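Adenylate kinase (Desulfovibrio gigas, PDB 2XB4) probably catalyses the reversible transfer of a phosphate group between ATP and AMP, and carries a zinc ion bound by three cysteines and a histidine. Local coordinates at residues 65-73 and 94-104. Residues are numbered along the deposited sequence; the frame is centred on the assembly and turned at random.
Sequences IPMVLETLE and KLFEALQEKGM
Leu-69 reaches out from helix 61-75 and divides its two methyls along the neighbouring helix 89-101. Leu-69 CD2 touches both Ala-98 CB (3.8 Å) and Leu-95 CD1, while CD1 turns toward the C-terminal end, touching Leu-99 CD2, Lys-102 CG and Met-104 CE. One turn earlier, Ile-65 sits close against the partner helix: CD1 ends over the backbone N of Leu-95, and CG2, anti to its own backbone N, is pressed to 3.3 Å from Ala-98 CB, tighter than normal carbon contact. The axes of the two helical segments run at 45° to each other and approach to 10.1 Å; the backbones are nearest at Ile-65 and Leu-95 and spread toward Met-104.

Beyond the helix, a Schellman turn at Gly-103 brings Met-104 back across the groove. Its side chain runs past Leu-69 in the opposite direction; the extended chain puts Met-104 SD 4.0 Å from Leu-72 CB, and the bend at chi3 (-70°) turns Met-104 CE to 3.6 Å from Glu-73 CG. The side chains of Leu-72 and Leu-99 cross at about a right angle, touching through CD1 and CD2, and Trp-80 of the central sheet touches Leu-72, Leu-99 and Met-104.

At the solvent edge Glu-73 and Lys-102 make a long salt bridge, OE2 to NZ 4.0 Å, supplemented by a water that donates to OE1 and weakly accepts from NZ. With no direct hydrogen bond across it, the pairing of these two helices rests mainly on apolar packing, and the charges add a loose, hydrated link at its border.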
loop_
_atom_site.group_PDB
_atom_site.type_symbol
_atom_site.label_atom_id
_atom_site.label_comp_id
_atom_site.label_asym_id
_atom_site.label_seq_id
_atom_site.Cartn_x
_atom_site.Cartn_y
_atom_site.Cartn_z
ATOM N N ILE A 65 -1.369 -32.617 -14.210
ATOM C CA ILE A 65 -0.617 -32.845 -15.442
ATOM C C ILE A 65 -1.624 -32.955 -16.602
ATOM O O ILE A 65 -1.465 -32.240 -17.576
ATOM C CB ILE A 65 0.225 -34.126 -15.364
ATOM C CG1 ILE A 65 1.367 -33.960 -14.319
ATOM C CG2 ILE A 65 0.830 -34.465 -16.759
ATOM C CD1 ILE A 65 2.359 -32.978 -14.675
ATOM N N PRO A 66 -2.701 -33.778 -16.469
ATOM C CA PRO A 66 -3.701 -33.740 -17.589
ATOM C C PRO A 66 -4.316 -32.360 -17.849
ATOM O O PRO A 66 -4.591 -32.016 -19.010
ATOM C CB PRO A 66 -4.780 -34.739 -17.155
ATOM C CG PRO A 66 -4.194 -35.595 -16.110
ATOM C CD PRO A 66 -2.895 -34.964 -15.586
ATOM N N MET A 67 -4.545 -31.581 -16.805
ATOM C CA MET A 67 -4.966 -30.197 -17.034
ATOM C C MET A 67 -4.017 -29.407 -17.875
ATOM O O MET A 67 -4.483 -28.686 -18.797
ATOM C CB MET A 67 -5.154 -29.446 -15.709
ATOM C CG MET A 67 -6.350 -29.920 -15.010
ATOM S SD MET A 67 -6.790 -28.973 -13.466
ATOM C CE MET A 67 -8.494 -28.940 -13.584
ATOM N N VAL A 68 -2.731 -29.438 -17.505
ATOM C CA VAL A 68 -1.738 -28.724 -18.256
ATOM C C VAL A 68 -1.781 -29.188 -19.726
ATOM O O VAL A 68 -1.834 -28.365 -20.666
ATOM C CB VAL A 68 -0.295 -28.902 -17.636
ATOM C CG1 VAL A 68 0.744 -28.329 -18.628
ATOM C CG2 VAL A 68 -0.252 -28.251 -16.220
ATOM N N LEU A 69 -1.778 -30.506 -19.944
ATOM C CA LEU A 69 -1.746 -30.986 -21.353
ATOM C C LEU A 69 -2.994 -30.556 -22.131
ATOM O O LEU A 69 -2.872 -30.239 -23.345
ATOM C CB LEU A 69 -1.679 -32.504 -21.414
ATOM C CG LEU A 69 -0.280 -33.109 -21.510
ATOM C CD1 LEU A 69 0.142 -32.986 -22.988
ATOM C CD2 LEU A 69 0.704 -32.499 -20.488
ATOM N N GLU A 70 -4.178 -30.546 -21.479
ATOM C CA GLU A 70 -5.392 -30.115 -22.153
ATOM C C GLU A 70 -5.302 -28.656 -22.583
ATOM O O GLU A 70 -5.814 -28.279 -23.643
ATOM C CB GLU A 70 -6.652 -30.265 -21.267
ATOM C CG GLU A 70 -7.052 -31.723 -21.182
ATOM C CD GLU A 70 -8.505 -31.990 -20.725
ATOM O OE1 GLU A 70 -9.254 -31.073 -20.220
ATOM O OE2 GLU A 70 -8.867 -33.209 -20.827
ATOM N N THR A 71 -4.722 -27.810 -21.729
ATOM C CA THR A 71 -4.523 -26.387 -22.066
ATOM C C THR A 71 -3.530 -26.185 -23.195
ATOM O O THR A 71 -3.741 -25.382 -24.117
ATOM C CB THR A 71 -4.093 -25.598 -20.756
ATOM O OG1 THR A 71 -5.232 -25.706 -19.874
ATOM C CG2 THR A 71 -3.899 -24.074 -21.041
ATOM N N LEU A 72 -2.443 -26.935 -23.143
ATOM C CA LEU A 72 -1.427 -26.888 -24.220
ATOM C C LEU A 72 -2.005 -27.278 -25.581
ATOM O O LEU A 72 -1.684 -26.661 -26.606
ATOM C CB LEU A 72 -0.262 -27.772 -23.849
ATOM C CG LEU A 72 0.602 -27.373 -22.660
ATOM C CD1 LEU A 72 1.691 -28.497 -22.445
ATOM C CD2 LEU A 72 1.234 -25.911 -22.745
ATOM N N GLU A 73 -2.880 -28.289 -25.583
ATOM C CA GLU A 73 -3.575 -28.758 -26.799
ATOM C C GLU A 73 -4.552 -27.750 -27.347
ATOM O O GLU A 73 -4.738 -27.639 -28.567
ATOM C CB GLU A 73 -4.352 -30.017 -26.535
ATOM C CG GLU A 73 -3.472 -31.204 -26.493
ATOM C CD GLU A 73 -4.228 -32.495 -26.197
ATOM O OE1 GLU A 73 -5.265 -32.463 -25.453
ATOM O OE2 GLU A 73 -3.779 -33.541 -26.731
ATOM N N LYS A 94 6.724 -36.312 -14.606
ATOM C CA LYS A 94 5.303 -36.677 -15.035
ATOM C C LYS A 94 4.928 -35.856 -16.263
ATOM O O LYS A 94 4.272 -36.387 -17.229
ATOM C CB LYS A 94 4.284 -36.488 -13.895
ATOM C CG LYS A 94 4.546 -37.591 -12.853
ATOM C CD LYS A 94 3.658 -37.331 -11.573
ATOM C CE LYS A 94 3.422 -38.688 -10.848
ATOM N NZ LYS A 94 3.127 -38.325 -9.446
ATOM N N LEU A 95 5.346 -34.584 -16.265
ATOM C CA LEU A 95 5.057 -33.721 -17.432
ATOM C C LEU A 95 5.773 -34.236 -18.709
ATOM O O LEU A 95 5.177 -34.337 -19.782
ATOM C CB LEU A 95 5.457 -32.258 -17.183
ATOM C CG LEU A 95 5.338 -31.231 -18.354
ATOM C CD1 LEU A 95 3.824 -31.004 -18.652
ATOM C CD2 LEU A 95 5.903 -29.867 -17.944
ATOM N N PHE A 96 7.060 -34.532 -18.583
ATOM C CA PHE A 96 7.773 -35.081 -19.719
ATOM C C PHE A 96 7.081 -36.376 -20.283
ATOM O O PHE A 96 6.886 -36.508 -21.501
ATOM C CB PHE A 96 9.210 -35.375 -19.337
ATOM C CG PHE A 96 9.985 -35.932 -20.483
ATOM C CD1 PHE A 96 10.228 -35.147 -21.624
ATOM C CD2 PHE A 96 10.404 -37.263 -20.460
ATOM C CE1 PHE A 96 10.927 -35.739 -22.740
ATOM C CE2 PHE A 96 11.120 -37.820 -21.585
ATOM C CZ PHE A 96 11.371 -37.007 -22.689
ATOM N N GLU A 97 6.670 -37.305 -19.410
ATOM C CA GLU A 97 6.052 -38.559 -19.880
ATOM C C GLU A 97 4.695 -38.274 -20.529
ATOM O O GLU A 97 4.345 -38.875 -21.554
ATOM C CB GLU A 97 5.889 -39.492 -18.689
ATOM C CG GLU A 97 7.258 -39.938 -18.183
ATOM C CD GLU A 97 7.268 -40.588 -16.786
ATOM O OE1 GLU A 97 6.235 -40.590 -16.059
ATOM O OE2 GLU A 97 8.362 -41.060 -16.401
ATOM N N ALA A 98 3.986 -37.277 -19.987
ATOM C CA ALA A 98 2.655 -36.910 -20.538
ATOM C C ALA A 98 2.792 -36.248 -21.924
ATOM O O ALA A 98 1.953 -36.468 -22.849
ATOM C CB ALA A 98 1.882 -35.993 -19.538
ATOM N N LEU A 99 3.792 -35.386 -22.082
ATOM C CA LEU A 99 4.080 -34.782 -23.374
ATOM C C LEU A 99 4.498 -35.856 -24.430
ATOM O O LEU A 99 4.026 -35.854 -25.547
ATOM C CB LEU A 99 5.205 -33.749 -23.219
ATOM C CG LEU A 99 4.895 -32.400 -22.494
ATOM C CD1 LEU A 99 6.237 -31.738 -22.316
ATOM C CD2 LEU A 99 3.925 -31.472 -23.339
ATOM N N GLN A 100 5.358 -36.790 -24.044
ATOM C CA GLN A 100 5.706 -37.890 -24.964
ATOM C C GLN A 100 4.468 -38.717 -25.387
ATOM O O GLN A 100 4.319 -39.070 -26.574
ATOM C CB GLN A 100 6.707 -38.801 -24.302
ATOM C CG GLN A 100 8.094 -38.215 -24.129
ATOM C CD GLN A 100 9.136 -39.264 -24.471
ATOM O OE1 GLN A 100 9.277 -40.256 -23.750
ATOM N NE2 GLN A 100 9.852 -39.076 -25.609
ATOM N N GLU A 101 3.594 -39.033 -24.436
ATOM C CA GLU A 101 2.392 -39.852 -24.726
ATOM C C GLU A 101 1.487 -39.115 -25.755
ATOM O O GLU A 101 0.743 -39.741 -26.490
ATOM C CB GLU A 101 1.588 -40.240 -23.416
ATOM N N LYS A 102 1.556 -37.798 -25.813
ATOM C CA LYS A 102 0.690 -37.036 -26.750
ATOM C C LYS A 102 1.462 -36.551 -27.964
ATOM O O LYS A 102 0.918 -35.771 -28.798
ATOM C CB LYS A 102 0.101 -35.788 -26.054
ATOM C CG LYS A 102 -0.842 -36.061 -24.954
ATOM C CD LYS A 102 -2.079 -36.801 -25.332
ATOM C CE LYS A 102 -3.091 -36.558 -24.197
ATOM N NZ LYS A 102 -4.432 -36.933 -24.755
ATOM N N GLY A 103 2.743 -36.922 -28.049
ATOM C CA GLY A 103 3.560 -36.588 -29.220
ATOM C C GLY A 103 3.851 -35.119 -29.308
ATOM O O GLY A 103 4.054 -34.594 -30.382
ATOM N N MET A 104 3.874 -34.444 -28.181
ATOM C CA MET A 104 4.111 -33.011 -28.173
ATOM C C MET A 104 5.599 -32.768 -27.829
ATOM O O MET A 104 6.083 -33.183 -26.765
ATOM C CB MET A 104 3.160 -32.441 -27.102
ATOM C CG MET A 104 2.759 -30.994 -27.263
ATOM S SD MET A 104 1.550 -30.640 -25.941
ATOM C CE MET A 104 0.096 -31.578 -26.464
HETATM O O HOH W 1 -5.050 -34.033 -23.417
#